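Side-chain contact in putative metal binding protein (Coccidioides immitis, PDB 3CVG), which probably binds a metal ion or other small solute, as a putative metal-binding member of the periplasmic binding protein superfamily: residues Gly225-Asp228 with Leu233-Pro236. Sequence-based numbering, arbitrary orientation.
Sequences GTND and LLNP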
loop_
_atom_site.group_PDB
_atom_site.type_symbol
_atom_site.label_atom_id
_atom_site.label_comp_id
_atom_site.label_asym_id
_atom_site.label_seq_id
_atom_site.Cartn_x
_atom_site.Cartn_y
_atom_site.Cartn_z
ATOM N N GLY A 225 1.405 -1.480 -11.647
ATOM C CA GLY A 225 1.280 -0.036 -11.619
ATOM C C GLY A 225 2.567 0.680 -12.002
ATOM O O GLY A 225 3.658 0.227 -11.665
ATOM N N THR A 226 2.434 1.787 -12.725
ATOM C CA THR A 226 3.590 2.586 -13.127
ATOM C C THR A 226 3.624 3.790 -12.200
ATOM O O THR A 226 2.846 3.865 -11.250
ATOM C CB THR A 226 3.463 3.115 -14.578
ATOM O OG1 THR A 226 2.342 3.998 -14.670
ATOM C CG2 THR A 226 3.285 1.972 -15.555
ATOM N N ASN A 227 4.516 4.738 -12.469
ATOM C CA ASN A 227 4.588 5.933 -11.640
ATOM C C ASN A 227 3.795 7.088 -12.225
ATOM O O ASN A 227 3.834 8.197 -11.698
ATOM C CB ASN A 227 6.044 6.359 -11.421
ATOM C CG ASN A 227 6.760 5.467 -10.438
ATOM O OD1 ASN A 227 6.358 5.355 -9.281
ATOM N ND2 ASN A 227 7.817 4.817 -10.891
ATOM N N ASP A 228 3.089 6.847 -13.322
ATOM C CA ASP A 228 2.280 7.909 -13.906
ATOM C C ASP A 228 1.267 8.324 -12.847
ATOM O O ASP A 228 0.634 7.474 -12.216
ATOM C CB ASP A 228 1.567 7.425 -15.167
ATOM C CG ASP A 228 2.534 7.095 -16.292
ATOM O OD1 ASP A 228 3.629 7.701 -16.332
ATOM O OD2 ASP A 228 2.196 6.240 -17.145
ATOM N N LEU A 233 -3.327 1.950 -10.584
ATOM C CA LEU A 233 -2.536 1.043 -9.768
ATOM C C LEU A 233 -1.358 1.687 -9.030
ATOM O O LEU A 233 -0.538 0.988 -8.442
ATOM C CB LEU A 233 -2.058 -0.150 -10.611
ATOM C CG LEU A 233 -3.130 -1.064 -11.228
ATOM C CD1 LEU A 233 -2.472 -2.351 -11.755
ATOM C CD2 LEU A 233 -4.184 -1.420 -10.180
ATOM N N LEU A 234 -1.270 3.015 -9.057
ATOM C CA LEU A 234 -0.197 3.697 -8.335
ATOM C C LEU A 234 -0.656 3.805 -6.883
ATOM O O LEU A 234 -1.817 4.120 -6.628
ATOM C CB LEU A 234 0.038 5.106 -8.903
ATOM C CG LEU A 234 0.997 5.991 -8.086
ATOM C CD1 LEU A 234 2.401 5.412 -8.137
ATOM C CD2 LEU A 234 0.988 7.421 -8.636
ATOM N N ASN A 235 0.238 3.542 -5.935
ATOM C CA ASN A 235 -0.127 3.614 -4.522
ATOM C C ASN A 235 0.755 4.621 -3.793
ATOM O O ASN A 235 1.731 4.264 -3.141
ATOM C CB ASN A 235 -0.009 2.232 -3.867
ATOM C CG ASN A 235 -0.494 2.222 -2.425
ATOM O OD1 ASN A 235 -1.423 2.941 -2.069
ATOM N ND2 ASN A 235 0.122 1.384 -1.594
ATOM N N PRO A 236 0.408 5.908 -3.897
ATOM C CA PRO A 236 1.182 6.968 -3.244
ATOM C C PRO A 236 1.089 6.962 -1.726
ATOM O O PRO A 236 0.030 6.705 -1.149
ATOM C CB PRO A 236 0.603 8.241 -3.861
ATOM C CG PRO A 236 -0.836 7.871 -4.082
ATOM C CD PRO A 236 -0.726 6.467 -4.652
#
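Leu233 rests its CB on the backbone of Gly225, the CB lying 3.5 Å from Gly225 CA, while its CD1 comes to 4.0 Å from Gly225 N. Here the two backbones approach most closely, CA of Gly225 to CA of Leu233 being 4.4 Å; the place where a CB of Gly225 would stand is already taken by the carbonyl O of Leu233. With CG anti to its own carbonyl carbon (chi1 -62°), Leu233 sends its branched end past Gly225.

Leu234 carries the largest share of the contact. Its CG is anti to the backbone N (chi1 171°), and the two methyls fork over the turn 226-228: CD1 sits 3.5 Å from Thr226 O, CD2 3.6 Å from Asp228 O. The same CD1 approaches Asn227 OD1 more loosely, the two side chains crossing at about a right angle. That amide is held through both its polar atoms, OD1 by His106 NE2 and ND2 by Ser280 OG. No hydrogen bond joins the segments; Thr226 O, buried under the leucine, has no polar partner in the model. The turn is braced from within, since Asp228 N donates to Thr226 OG1 at 3.2 Å in an ST turn, with an N-H...O angle of 159°. Asp231 bonds Thr226 OG1 with one carboxylate oxygen and Leu233 N with the other.

From Leu234 the chain runs on as strand 234-241, Asn235 ND2 bonding Asp105 OD2. Segment 225-228 begins the loop from strand 220-224, which leaves antiparallel strand 100-111 at Phe107, backbone-bonded to Gly225, and returns there through Leu233; strand 234-241 then continues antiparallel alongside it, Asn235 pairing with Asp105. The Leu233 side chain, about 12 Å from a bound calcium ion, packs on Lys159 and Leu163 of helix 155-166.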